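Local coordinates for hemerythrin HHE cation binding domain protein (Mycobacterium kansasii, PDB 6TYJ) that binds zinc and iron ions within a helical bundle of the hemerythrin type, at residues 18-23 / 113-118; 38-43 / 102-107; 53-58 / 81-86; 61-66 / 74-79. One frame throughout, in Å; residues are numbered along the deposited sequence. Where two conformers were deposited one is given.

Contact 1 (18-23 / 113-118). With ZN (zinc ion), chain B.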
loop_
_atom_site.group_PDB
_atom_site.type_symbol
_atom_site.label_atom_id
_atom_site.label_comp_id
_atom_site.label_asym_id
_atom_site.label_seq_id
_atom_site.Cartn_x
_atom_site.Cartn_y
_atom_site.Cartn_z
ATOM N N GLU A 18 5.294 6.060 8.116
ATOM C CA GLU A 18 4.060 6.718 8.539
ATOM C C GLU A 18 2.882 6.243 7.702
ATOM O O GLU A 18 1.762 6.107 8.210
ATOM C CB GLU A 18 4.211 8.236 8.452
ATOM C CG GLU A 18 5.126 8.804 9.520
ATOM C CD GLU A 18 5.386 10.286 9.353
ATOM O OE1 GLU A 18 4.515 10.987 8.794
ATOM O OE2 GLU A 18 6.468 10.748 9.780
ATOM N N HIS A 19 3.108 5.967 6.419
ATOM C CA HIS A 19 1.987 5.512 5.605
ATOM C C HIS A 19 1.613 4.065 5.912
ATOM O O HIS A 19 0.425 3.710 5.839
ATOM C CB HIS A 19 2.298 5.697 4.119
ATOM C CG HIS A 19 1.055 5.772 3.286
ATOM N ND1 HIS A 19 0.927 5.151 2.060
ATOM C CD2 HIS A 19 -0.129 6.393 3.520
ATOM C CE1 HIS A 19 -0.274 5.389 1.572
ATOM N NE2 HIS A 19 -0.937 6.139 2.435
ATOM N N HIS A 20 2.592 3.228 6.290
ATOM C CA HIS A 20 2.263 1.876 6.755
ATOM C C HIS A 20 1.357 1.930 7.983
ATOM O O HIS A 20 0.439 1.114 8.109
ATOM C CB HIS A 20 3.528 1.070 7.090
ATOM C CG HIS A 20 4.310 0.599 5.893
ATOM N ND1 HIS A 20 5.643 0.250 5.980
ATOM C CD2 HIS A 20 3.949 0.393 4.604
ATOM C CE1 HIS A 20 6.084 -0.105 4.783
ATOM N NE2 HIS A 20 5.069 -0.061 3.939
ATOM N N VAL A 21 1.608 2.886 8.895
ATOM C CA VAL A 21 0.760 3.058 10.078
ATOM C C VAL A 21 -0.664 3.402 9.676
ATOM O O VAL A 21 -1.636 2.879 10.249
ATOM C CB VAL A 21 1.346 4.137 11.010
ATOM C CG1 VAL A 21 0.322 4.543 12.050
ATOM C CG2 VAL A 21 2.632 3.642 11.653
ATOM N N VAL A 22 -0.810 4.301 8.699
ATOM C CA VAL A 22 -2.121 4.667 8.169
ATOM C C VAL A 22 -2.838 3.439 7.634
ATOM O O VAL A 22 -4.017 3.209 7.924
ATOM C CB VAL A 22 -1.980 5.735 7.066
ATOM C CG1 VAL A 22 -3.265 5.800 6.216
ATOM C CG2 VAL A 22 -1.668 7.093 7.671
ATOM N N ILE A 23 -2.143 2.658 6.814
ATOM C CA ILE A 23 -2.750 1.498 6.170
ATOM C C ILE A 23 -3.154 0.466 7.215
ATOM O O ILE A 23 -4.267 -0.083 7.172
ATOM C CB ILE A 23 -1.779 0.919 5.129
ATOM C CG1 ILE A 23 -1.749 1.862 3.914
ATOM C CG2 ILE A 23 -2.198 -0.526 4.748
ATOM C CD1 ILE A 23 -0.555 1.612 3.004
ATOM N N ALA A 113 2.034 -8.421 6.098
ATOM C CA ALA A 113 3.334 -9.007 5.781
ATOM C C ALA A 113 4.124 -8.157 4.794
ATOM O O ALA A 113 5.358 -8.195 4.818
ATOM C CB ALA A 113 3.166 -10.425 5.228
ATOM N N HIS A 114 3.448 -7.430 3.893
ATOM C CA HIS A 114 4.160 -6.496 3.018
ATOM C C HIS A 114 5.013 -5.552 3.841
ATOM O O HIS A 114 6.234 -5.425 3.626
ATOM C CB HIS A 114 3.182 -5.672 2.168
ATOM C CG HIS A 114 3.743 -4.335 1.726
ATOM N ND1 HIS A 114 4.621 -4.204 0.675
ATOM C CD2 HIS A 114 3.565 -3.082 2.223
ATOM C CE1 HIS A 114 4.969 -2.934 0.553
ATOM N NE2 HIS A 114 4.329 -2.225 1.461
ATOM N N ALA A 115 4.351 -4.834 4.747
ATOM C CA ALA A 115 4.991 -3.806 5.551
ATOM C C ALA A 115 6.080 -4.393 6.419
ATOM O O ALA A 115 7.195 -3.861 6.466
ATOM C CB ALA A 115 3.944 -3.091 6.406
ATOM N N ASP A 116 5.771 -5.487 7.131
ATOM C CA ASP A 116 6.767 -6.120 7.989
ATOM C C ASP A 116 8.003 -6.535 7.197
ATOM O O ASP A 116 9.139 -6.325 7.645
ATOM C CB ASP A 116 6.170 -7.344 8.709
ATOM C CG ASP A 116 5.087 -6.979 9.722
ATOM O OD1 ASP A 116 4.294 -7.881 10.095
ATOM O OD2 ASP A 116 5.011 -5.803 10.145
ATOM N N GLU A 117 7.808 -7.161 6.028
ATOM C CA GLU A 117 8.959 -7.606 5.249
ATOM C C GLU A 117 9.753 -6.411 4.730
ATOM O O GLU A 117 10.989 -6.426 4.733
ATOM C CB GLU A 117 8.518 -8.492 4.077
ATOM C CG GLU A 117 9.690 -9.145 3.275
ATOM C CD GLU A 117 10.180 -8.319 2.069
ATOM O OE1 GLU A 117 9.364 -7.624 1.413
ATOM O OE2 GLU A 117 11.394 -8.375 1.767
ATOM N N GLU A 118 9.051 -5.362 4.308
ATOM C CA GLU A 118 9.733 -4.163 3.841
ATOM C C GLU A 118 10.501 -3.485 4.966
ATOM O O GLU A 118 11.637 -3.035 4.773
ATOM C CB GLU A 118 8.701 -3.210 3.242
ATOM C CG GLU A 118 9.324 -2.037 2.498
ATOM C CD GLU A 118 8.276 -1.085 1.987
ATOM O OE1 GLU A 118 8.680 -0.116 1.282
ATOM O OE2 GLU A 118 7.078 -1.321 2.301
HETATM ZN ZN ZN B . 5.157 -0.323 1.860
#
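With its CG anti to the carbonyl carbon (chi1 -74°), the His20 ring leaves helix 12-32 toward helix 100-121, where Glu118, its CG anti to the backbone N (chi1 -170°) and its chain extended beyond, runs out to meet it. His114 completes the trio, and all three close on one zinc ion: His20 NE2 and His114 NE2 each lie 2.1 Å from the metal, Glu118 OE2 2.2 Å. The carboxylate reaches the His20 ring at its edge, the planes 68° apart, whereas the CB of Ala115 sits over the centre of one ring face in a CH-pi contact, 3.7 Å from the ring centroid. His54 and Glu58 of helix 38-65 supply the other two ligands, and His20 ND1 is hydrogen-bonded to Glu119, whose second-shell carboxylate helps the NE2-zinc bond set the ring's rotation. Because both bind the metal, the 2.9 Å between Glu118 OE2 and His20 NE2 reflects shared coordination, not a hydrogen bond; the zinc probably offsets the neighbouring charges of Glu118 and Glu58.

Contact 2 (38-43 / 102-107)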
loop_
_atom_site.group_PDB
_atom_site.type_symbol
_atom_site.label_atom_id
_atom_site.label_comp_id
_atom_site.label_asym_id
_atom_site.label_seq_id
_atom_site.Cartn_x
_atom_site.Cartn_y
_atom_site.Cartn_z
ATOM N N GLU A 38 -22.370 -0.077 6.226
ATOM C CA GLU A 38 -21.991 1.139 5.491
ATOM C C GLU A 38 -20.587 1.605 5.860
ATOM O O GLU A 38 -19.792 2.001 4.989
ATOM C CB GLU A 38 -22.996 2.251 5.802
ATOM C CG GLU A 38 -24.422 1.954 5.425
ATOM C CD GLU A 38 -25.443 2.846 6.136
ATOM O OE1 GLU A 38 -25.108 3.553 7.118
ATOM O OE2 GLU A 38 -26.607 2.825 5.705
ATOM N N GLU A 39 -20.293 1.602 7.159
ATOM C CA GLU A 39 -18.997 2.034 7.658
ATOM C C GLU A 39 -17.878 1.168 7.107
ATOM O O GLU A 39 -16.850 1.692 6.653
ATOM C CB GLU A 39 -19.003 1.996 9.191
ATOM C CG GLU A 39 -17.697 2.444 9.786
ATOM C CD GLU A 39 -17.569 2.202 11.293
ATOM O OE1 GLU A 39 -18.532 1.700 11.920
ATOM O OE2 GLU A 39 -16.482 2.510 11.840
ATOM N N ARG A 40 -18.066 -0.154 7.107
ATOM C CA ARG A 40 -16.999 -1.036 6.636
ATOM C C ARG A 40 -16.759 -0.850 5.144
ATOM O O ARG A 40 -15.611 -0.910 4.682
ATOM C CB ARG A 40 -17.314 -2.501 6.944
ATOM C CG ARG A 40 -16.057 -3.380 6.896
ATOM C CD ARG A 40 -16.393 -4.754 7.495
ATOM N NE ARG A 40 -15.324 -5.713 7.273
ATOM C CZ ARG A 40 -14.823 -6.512 8.203
ATOM N NH1 ARG A 40 -15.296 -6.481 9.451
ATOM N NH2 ARG A 40 -13.849 -7.342 7.878
ATOM N N HIS A 41 -17.831 -0.677 4.365
ATOM C CA HIS A 41 -17.650 -0.469 2.926
ATOM C C HIS A 41 -16.887 0.813 2.629
ATOM O O HIS A 41 -16.011 0.824 1.749
ATOM C CB HIS A 41 -19.005 -0.442 2.214
ATOM C CG HIS A 41 -19.645 -1.796 2.069
ATOM N ND1 HIS A 41 -19.134 -2.776 1.245
ATOM C CD2 HIS A 41 -20.761 -2.322 2.628
ATOM C CE1 HIS A 41 -19.905 -3.850 1.307
ATOM N NE2 HIS A 41 -20.906 -3.596 2.126
ATOM N N ALA A 42 -17.224 1.912 3.315
ATOM C CA ALA A 42 -16.490 3.165 3.082
ATOM C C ALA A 42 -15.040 3.020 3.489
ATOM O O ALA A 42 -14.141 3.441 2.755
ATOM C CB ALA A 42 -17.132 4.329 3.836
ATOM N N LEU A 43 -14.788 2.383 4.637
ATOM C CA LEU A 43 -13.415 2.207 5.086
ATOM C C LEU A 43 -12.619 1.363 4.101
ATOM O O LEU A 43 -11.433 1.632 3.856
ATOM C CB LEU A 43 -13.431 1.562 6.477
ATOM C CG LEU A 43 -13.773 2.484 7.655
ATOM C CD1 LEU A 43 -14.025 1.542 8.850
ATOM C CD2 LEU A 43 -12.661 3.499 7.975
ATOM N N ASP A 102 -13.276 -14.731 6.601
ATOM C CA ASP A 102 -12.066 -15.513 6.347
ATOM C C ASP A 102 -11.231 -14.898 5.230
ATOM O O ASP A 102 -10.004 -14.826 5.336
ATOM C CB ASP A 102 -12.425 -16.951 5.987
ATOM C CG ASP A 102 -12.637 -17.808 7.190
ATOM O OD1 ASP A 102 -12.417 -17.325 8.319
ATOM O OD2 ASP A 102 -13.025 -18.972 6.991
ATOM N N GLU A 103 -11.877 -14.454 4.143
ATOM C CA GLU A 103 -11.123 -13.838 3.054
ATOM C C GLU A 103 -10.505 -12.516 3.487
ATOM O O GLU A 103 -9.360 -12.214 3.124
ATOM C CB GLU A 103 -12.021 -13.634 1.834
ATOM C CG GLU A 103 -12.559 -14.930 1.212
ATOM C CD GLU A 103 -11.464 -15.861 0.696
ATOM O OE1 GLU A 103 -10.314 -15.414 0.478
ATOM O OE2 GLU A 103 -11.753 -17.060 0.518
ATOM N N TRP A 104 -11.242 -11.713 4.256
ATOM C CA TRP A 104 -10.677 -10.455 4.736
ATOM C C TRP A 104 -9.438 -10.715 5.586
ATOM O O TRP A 104 -8.401 -10.063 5.412
ATOM C CB TRP A 104 -11.719 -9.660 5.531
ATOM C CG TRP A 104 -11.062 -8.579 6.345
ATOM C CD1 TRP A 104 -10.897 -8.552 7.688
ATOM C CD2 TRP A 104 -10.402 -7.418 5.833
ATOM N NE1 TRP A 104 -10.199 -7.421 8.064
ATOM C CE2 TRP A 104 -9.892 -6.708 6.937
ATOM C CE3 TRP A 104 -10.222 -6.892 4.547
ATOM C CZ2 TRP A 104 -9.199 -5.510 6.806
ATOM C CZ3 TRP A 104 -9.522 -5.699 4.409
ATOM C CH2 TRP A 104 -9.024 -5.022 5.535
ATOM N N ASN A 105 -9.510 -11.696 6.483
ATOM C CA ASN A 105 -8.357 -11.983 7.335
ATOM C C ASN A 105 -7.166 -12.465 6.518
ATOM O O ASN A 105 -6.025 -12.097 6.809
ATOM C CB ASN A 105 -8.733 -13.006 8.406
ATOM C CG ASN A 105 -9.581 -12.401 9.496
ATOM O OD1 ASN A 105 -9.435 -11.221 9.819
ATOM N ND2 ASN A 105 -10.467 -13.205 10.086
ATOM N N SER A 106 -7.411 -13.295 5.499
ATOM C CA SER A 106 -6.329 -13.748 4.634
ATOM C C SER A 106 -5.683 -12.570 3.915
ATOM O O SER A 106 -4.457 -12.515 3.777
ATOM C CB SER A 106 -6.849 -14.780 3.631
ATOM O OG SER A 106 -7.210 -15.992 4.290
ATOM N N PHE A 107 -6.489 -11.622 3.456
ATOM C CA PHE A 107 -5.929 -10.441 2.808
ATOM C C PHE A 107 -5.156 -9.578 3.798
ATOM O O PHE A 107 -4.026 -9.138 3.507
ATOM C CB PHE A 107 -7.041 -9.627 2.150
ATOM C CG PHE A 107 -6.551 -8.346 1.545
ATOM C CD1 PHE A 107 -5.784 -8.360 0.389
ATOM C CD2 PHE A 107 -6.841 -7.128 2.148
ATOM C CE1 PHE A 107 -5.335 -7.193 -0.169
ATOM C CE2 PHE A 107 -6.377 -5.945 1.603
ATOM C CZ PHE A 107 -5.621 -5.971 0.444
#
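Arg40 presents the edge of its guanidinium group to a face of the Trp104 indole, the two planes standing 78° apart. The terminal NH2 does the touching: it lies over the five-membered ring, 3.2 Å from Trp104 CD1 and 3.4 Å from Trp104 CG. Behind it, Arg40 CZ is 4.7 Å from the centroid of that ring and 18° off its normal, which makes this a cation-pi interaction in an edge-on form and not a parallel stack. The reach is long, since the CA atoms of Arg40 and Trp104 are 11.5 Å apart; the arginine spans it with its side chain stretched nearly straight as far as NE. Within the helical bundle of the hemerythrin domain, the pair joins the first turn of helix 38-65 to the early part of helix 100-121, and Ile30 of helix 12-32 packs against both side chains. Hydrogen bonds outside the pair restrict how either flat group can turn: Arg40 NH1 is bonded to the carbonyl O of Ala33 and Arg40 NE to the hydroxyl of Tyr100, while Trp104 NE1 is bonded to Ser31 OG.

Contact 3 (53-58 / 81-86). With ZN (zinc ion), chain B.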
loop_
_atom_site.group_PDB
_atom_site.type_symbol
_atom_site.label_atom_id
_atom_site.label_comp_id
_atom_site.label_asym_id
_atom_site.label_seq_id
_atom_site.Cartn_x
_atom_site.Cartn_y
_atom_site.Cartn_z
ATOM N N ILE A 53 -2.000 4.333 -3.886
ATOM C CA ILE A 53 -0.944 5.339 -3.952
ATOM C C ILE A 53 0.329 4.856 -3.273
ATOM O O ILE A 53 1.443 5.276 -3.652
ATOM C CB ILE A 53 -1.425 6.680 -3.392
ATOM C CG1 ILE A 53 -1.592 6.647 -1.892
ATOM C CG2 ILE A 53 -2.755 7.079 -4.030
ATOM C CD1 ILE A 53 -2.364 7.911 -1.408
ATOM N N HIS A 54 0.199 3.957 -2.295
ATOM C CA HIS A 54 1.361 3.432 -1.600
ATOM C C HIS A 54 2.242 2.609 -2.523
ATOM O O HIS A 54 3.467 2.831 -2.589
ATOM C CB HIS A 54 0.899 2.570 -0.438
ATOM C CG HIS A 54 2.015 2.118 0.434
ATOM N ND1 HIS A 54 2.577 2.925 1.390
ATOM C CD2 HIS A 54 2.670 0.935 0.502
ATOM C CE1 HIS A 54 3.534 2.263 2.020
ATOM N NE2 HIS A 54 3.613 1.057 1.488
ATOM N N PHE A 55 1.638 1.659 -3.251
ATOM C CA PHE A 55 2.426 0.844 -4.170
ATOM C C PHE A 55 3.020 1.698 -5.275
ATOM O O PHE A 55 4.130 1.413 -5.731
ATOM C CB PHE A 55 1.592 -0.300 -4.751
ATOM C CG PHE A 55 1.419 -1.454 -3.800
ATOM C CD1 PHE A 55 1.861 -1.360 -2.488
ATOM C CD2 PHE A 55 0.848 -2.638 -4.237
ATOM C CE1 PHE A 55 1.708 -2.429 -1.596
ATOM C CE2 PHE A 55 0.693 -3.699 -3.366
ATOM C CZ PHE A 55 1.130 -3.595 -2.043
ATOM N N ARG A 56 2.311 2.748 -5.705
ATOM C CA ARG A 56 2.850 3.600 -6.772
ATOM C C ARG A 56 4.052 4.395 -6.293
ATOM O O ARG A 56 5.048 4.513 -7.031
ATOM C CB ARG A 56 1.769 4.539 -7.292
ATOM C CG ARG A 56 0.748 3.868 -8.184
ATOM C CD ARG A 56 -0.170 4.894 -8.812
ATOM N NE ARG A 56 -1.338 4.243 -9.382
ATOM C CZ ARG A 56 -1.449 3.908 -10.658
ATOM N NH1 ARG A 56 -0.463 4.174 -11.500
ATOM N NH2 ARG A 56 -2.554 3.323 -11.094
ATOM N N ILE A 57 3.978 4.997 -5.095
ATOM C CA ILE A 57 5.168 5.727 -4.674
ATOM C C ILE A 57 6.326 4.773 -4.431
ATOM O O ILE A 57 7.483 5.145 -4.726
ATOM C CB ILE A 57 4.934 6.658 -3.465
ATOM C CG1 ILE A 57 4.675 5.896 -2.171
ATOM C CG2 ILE A 57 3.815 7.664 -3.756
ATOM C CD1 ILE A 57 4.654 6.835 -0.977
ATOM N N GLU A 58 6.069 3.540 -3.978
ATOM C CA GLU A 58 7.147 2.568 -3.837
ATOM C C GLU A 58 7.724 2.224 -5.215
ATOM O O GLU A 58 8.948 2.293 -5.422
ATOM C CB GLU A 58 6.642 1.334 -3.042
ATOM C CG GLU A 58 6.563 1.611 -1.553
ATOM C CD GLU A 58 6.009 0.462 -0.785
ATOM O OE1 GLU A 58 5.417 -0.425 -1.382
ATOM O OE2 GLU A 58 6.178 0.498 0.444
ATOM N N ARG A 81 2.873 -8.175 -5.966
ATOM C CA ARG A 81 2.003 -9.125 -6.664
ATOM C C ARG A 81 1.215 -9.971 -5.683
ATOM O O ARG A 81 0.065 -10.313 -5.944
ATOM C CB ARG A 81 2.809 -10.052 -7.567
ATOM C CG ARG A 81 3.517 -9.338 -8.671
ATOM C CD ARG A 81 3.930 -10.294 -9.792
ATOM N NE ARG A 81 4.781 -9.590 -10.736
ATOM C CZ ARG A 81 4.313 -8.857 -11.740
ATOM N NH1 ARG A 81 5.153 -8.236 -12.555
ATOM N NH2 ARG A 81 3.000 -8.753 -11.924
ATOM N N GLN A 82 1.856 -10.379 -4.588
ATOM C CA GLN A 82 1.178 -11.166 -3.568
ATOM C C GLN A 82 -0.040 -10.421 -3.045
ATOM O O GLN A 82 -1.131 -10.988 -2.881
ATOM C CB GLN A 82 2.132 -11.462 -2.410
ATOM C CG GLN A 82 3.219 -12.519 -2.702
ATOM C CD GLN A 82 2.606 -13.900 -2.886
ATOM O OE1 GLN A 82 1.879 -14.147 -3.857
ATOM N NE2 GLN A 82 2.846 -14.807 -1.918
ATOM N N VAL A 83 0.144 -9.145 -2.730
ATOM C CA VAL A 83 -0.962 -8.359 -2.198
ATOM C C VAL A 83 -2.056 -8.187 -3.249
ATOM O O VAL A 83 -3.249 -8.350 -2.952
ATOM C CB VAL A 83 -0.432 -7.015 -1.674
ATOM C CG1 VAL A 83 -1.583 -6.127 -1.249
ATOM C CG2 VAL A 83 0.488 -7.256 -0.505
ATOM N N ILE A 84 -1.675 -7.845 -4.492
ATOM C CA ILE A 84 -2.678 -7.613 -5.535
ATOM C C ILE A 84 -3.441 -8.899 -5.856
ATOM O O ILE A 84 -4.667 -8.883 -6.030
ATOM C CB ILE A 84 -2.008 -7.002 -6.789
ATOM C CG1 ILE A 84 -1.469 -5.599 -6.493
ATOM C CG2 ILE A 84 -2.996 -6.933 -7.927
ATOM C CD1 ILE A 84 -0.557 -5.064 -7.597
ATOM N N ASP A 85 -2.739 -10.037 -5.905
ATOM C CA ASP A 85 -3.392 -11.312 -6.185
ATOM C C ASP A 85 -4.379 -11.663 -5.083
ATOM O O ASP A 85 -5.461 -12.205 -5.353
ATOM C CB ASP A 85 -2.360 -12.431 -6.332
ATOM C CG ASP A 85 -1.809 -12.538 -7.739
ATOM O OD1 ASP A 85 -2.138 -11.669 -8.576
ATOM O OD2 ASP A 85 -1.050 -13.499 -8.004
ATOM N N GLN A 86 -4.013 -11.393 -3.831
ATOM C CA GLN A 86 -4.931 -11.715 -2.742
ATOM C C GLN A 86 -6.123 -10.772 -2.746
ATOM O O GLN A 86 -7.232 -11.169 -2.390
ATOM C CB GLN A 86 -4.208 -11.649 -1.399
ATOM C CG GLN A 86 -4.983 -12.235 -0.231
ATOM C CD GLN A 86 -5.160 -13.750 -0.319
ATOM O OE1 GLN A 86 -4.205 -14.494 -0.585
ATOM N NE2 GLN A 86 -6.382 -14.212 -0.096
HETATM ZN ZN ZN B . 5.157 -0.323 1.860
#
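Apolar packing joins the two segments, the Phe55 ring directing its edge at Val83 and Ile84. Phe55 CZ comes 3.8 Å from Val83 CB, which lies in the ring plane, and Phe55 CE2 is 4.2 Å from Ile84 CG1. A chi1 of -78°, with CG anti to the carbonyl carbon, sends the ring toward helix 70-91, edge-on to Val83. His80 stacks on the Phe55 ring, and Val83 packs in turn on Phe107, Val110 and Leu111 of helix 100-121.

Metal coordination occupies neighbouring positions of helix 38-65. His54 NE2 binds the zinc ion at 2.1 Å and Glu58 OE2 at 1.9 Å, one helical turn apart. Glu58 OE1 binds a second zinc ion together with His80 and His114, so Glu58 can link two metal positions, reminiscent of the bridging carboxylate in hemerythrin di-iron centres. His54 ND1 is hydrogen-bonded to His19, which helps the zinc bond orient its ring. Zinc at both oxygens ties the Glu58 carboxylate's position to the metals, with the Phe55 ring packed alongside.

Contact 4 (61-66 / 74-79)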
loop_
_atom_site.group_PDB
_atom_site.type_symbol
_atom_site.label_atom_id
_atom_site.label_comp_id
_atom_site.label_asym_id
_atom_site.label_seq_id
_atom_site.Cartn_x
_atom_site.Cartn_y
_atom_site.Cartn_z
ATOM N N LEU A 61 9.172 5.811 -7.130
ATOM C CA LEU A 61 10.182 6.663 -6.510
ATOM C C LEU A 61 11.108 5.882 -5.586
ATOM O O LEU A 61 12.332 5.969 -5.721
ATOM C CB LEU A 61 9.516 7.811 -5.750
ATOM C CG LEU A 61 8.911 8.875 -6.674
ATOM C CD1 LEU A 61 8.030 9.879 -5.966
ATOM C CD2 LEU A 61 10.047 9.598 -7.372
ATOM N N TYR A 62 10.557 5.124 -4.632
ATOM C CA TYR A 62 11.427 4.589 -3.587
ATOM C C TYR A 62 12.261 3.408 -4.081
ATOM O O TYR A 62 13.488 3.382 -3.916
ATOM C CB TYR A 62 10.576 4.166 -2.387
ATOM C CG TYR A 62 11.424 3.714 -1.206
ATOM C CD1 TYR A 62 12.233 4.619 -0.536
ATOM C CD2 TYR A 62 11.431 2.382 -0.787
ATOM C CE1 TYR A 62 13.002 4.214 0.549
ATOM C CE2 TYR A 62 12.225 1.963 0.297
ATOM C CZ TYR A 62 13.000 2.886 0.951
ATOM O OH TYR A 62 13.784 2.524 2.027
ATOM N N TYR A 63 11.611 2.391 -4.645
ATOM C CA TYR A 63 12.371 1.238 -5.096
ATOM C C TYR A 63 13.376 1.595 -6.201
ATOM O O TYR A 63 14.469 1.008 -6.186
ATOM C CB TYR A 63 11.410 0.118 -5.533
ATOM C CG TYR A 63 10.658 -0.558 -4.416
ATOM C CD1 TYR A 63 11.148 -0.512 -3.129
ATOM C CD2 TYR A 63 9.457 -1.232 -4.652
ATOM C CE1 TYR A 63 10.473 -1.145 -2.071
ATOM C CE2 TYR A 63 8.786 -1.862 -3.604
ATOM C CZ TYR A 63 9.304 -1.794 -2.320
ATOM O OH TYR A 63 8.683 -2.407 -1.234
ATOM N N PRO A 64 13.116 2.536 -7.138
ATOM C CA PRO A 64 14.168 2.877 -8.107
ATOM C C PRO A 64 15.414 3.443 -7.446
ATOM O O PRO A 64 16.538 3.165 -7.903
ATOM C CB PRO A 64 13.462 3.888 -9.029
ATOM C CG PRO A 64 12.018 3.394 -9.023
ATOM C CD PRO A 64 11.781 3.016 -7.569
ATOM N N ALA A 65 15.240 4.239 -6.382
ATOM C CA ALA A 65 16.372 4.775 -5.637
ATOM C C ALA A 65 17.184 3.670 -4.986
ATOM O O ALA A 65 18.391 3.835 -4.728
ATOM C CB ALA A 65 15.884 5.753 -4.570
ATOM N N LEU A 66 16.544 2.541 -4.721
ATOM C CA LEU A 66 17.169 1.400 -4.082
ATOM C C LEU A 66 17.546 0.311 -5.085
ATOM O O LEU A 66 17.798 -0.826 -4.676
ATOM C CB LEU A 66 16.236 0.832 -3.010
ATOM C CG LEU A 66 16.352 1.475 -1.619
ATOM C CD1 LEU A 66 16.018 2.966 -1.610
ATOM C CD2 LEU A 66 15.520 0.714 -0.590
ATOM N N ALA A 74 13.646 -7.387 -6.513
ATOM C CA ALA A 74 12.802 -8.406 -7.118
ATOM C C ALA A 74 11.789 -8.929 -6.111
ATOM O O ALA A 74 10.609 -9.099 -6.433
ATOM C CB ALA A 74 13.658 -9.555 -7.628
ATOM N N VAL A 75 12.250 -9.209 -4.892
ATOM C CA VAL A 75 11.348 -9.724 -3.853
ATOM C C VAL A 75 10.266 -8.704 -3.530
ATOM O O VAL A 75 9.082 -9.052 -3.408
ATOM C CB VAL A 75 12.159 -10.092 -2.610
ATOM C CG1 VAL A 75 11.199 -10.394 -1.456
ATOM C CG2 VAL A 75 13.044 -11.279 -2.907
ATOM N N ALA A 76 10.652 -7.424 -3.426
ATOM C CA ALA A 76 9.713 -6.355 -3.120
ATOM C C ALA A 76 8.583 -6.301 -4.132
ATOM O O ALA A 76 7.402 -6.197 -3.769
ATOM C CB ALA A 76 10.450 -5.016 -3.107
ATOM N N HIS A 77 8.937 -6.358 -5.417
ATOM C CA HIS A 77 7.932 -6.309 -6.466
ATOM C C HIS A 77 7.075 -7.567 -6.488
ATOM O O HIS A 77 5.865 -7.492 -6.734
ATOM C CB HIS A 77 8.612 -6.122 -7.800
ATOM C CG HIS A 77 9.061 -4.715 -8.031
ATOM N ND1 HIS A 77 10.369 -4.384 -8.311
ATOM C CD2 HIS A 77 8.370 -3.552 -8.033
ATOM C CE1 HIS A 77 10.465 -3.075 -8.478
ATOM N NE2 HIS A 77 9.264 -2.547 -8.332
ATOM N N ALA A 78 7.687 -8.734 -6.266
ATOM C CA ALA A 78 6.881 -9.948 -6.138
ATOM C C ALA A 78 5.937 -9.876 -4.938
ATOM O O ALA A 78 4.816 -10.387 -5.010
ATOM C CB ALA A 78 7.796 -11.174 -6.043
ATOM N N GLU A 79 6.348 -9.243 -3.830
ATOM C CA GLU A 79 5.435 -9.066 -2.692
ATOM C C GLU A 79 4.255 -8.161 -3.051
ATOM O O GLU A 79 3.146 -8.338 -2.539
ATOM C CB GLU A 79 6.188 -8.490 -1.487
ATOM C CG GLU A 79 7.114 -9.458 -0.758
ATOM C CD GLU A 79 6.375 -10.374 0.197
ATOM O OE1 GLU A 79 6.974 -11.384 0.646
ATOM O OE2 GLU A 79 5.194 -10.083 0.491
HETATM O O HOH W 1 6.998 -4.519 -1.366
#
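Tyr63 meets Ala76 and His77 across a helical hairpin of the hemerythrin bundle, in which helix 38-65 ends and helix 70-91 runs back after a short connection. The packing is closest on Ala76. Its CB lies over one face of the Tyr63 ring but is displaced toward the rim, 3.5 Å from Tyr63 CZ and 3.6 Å from Tyr63 CE2. This CH-pi contact, 28° off the ring normal, is made by two buried residues. Tyr63 owes its position to a chi1 of -71°, which sets CG beside the backbone N and sends the ring toward helix 70-91.

The contact is looser at His77, which is partly exposed. There the edge of Tyr63 is turned toward the face of the imidazole in an edge-to-face pair, the planes 80° apart and the centroids 5.5 Å from each other. The nearest atoms, Tyr63 CD2 and His77 NE2, are still 3.9 Å apart, and the two side chains pass alongside each other, pointing opposite ways. Asp59, which binds a zinc ion together with His80, has its side chain near that of His77, while Tyr63 touches Glu118 of helix 100-121 and its side chain comes within about 3 Å of a bound zinc ion. At the far end of the phenol a water joins the segments: it lies 2.7 Å from Tyr63 OH and donates a hydrogen bond of 3.0 Å to the carbonyl O of Ala76.

In the fold
All four contacts lie among helices 12-32, 38-65, 70-91 and 100-121 of the hemerythrin domain. Along the chain they are nested: contact 1 closes the widest loop, contact 2 lies within it, contact 3 within contact 2, and contact 4 within contact 3. Contacts 1 and 3, their centres about 11 Å apart, share a zinc ion, so helices 12-32, 38-65 and 100-121 converge on one metal site. Contact 4 uses the same two helices as contact 3 and touches both metal-binding contacts. Contact 2 sits about 27 Å from contact 4 between centres, on the opposite side of the chain's centre, joining the bundle away from the shared metal site.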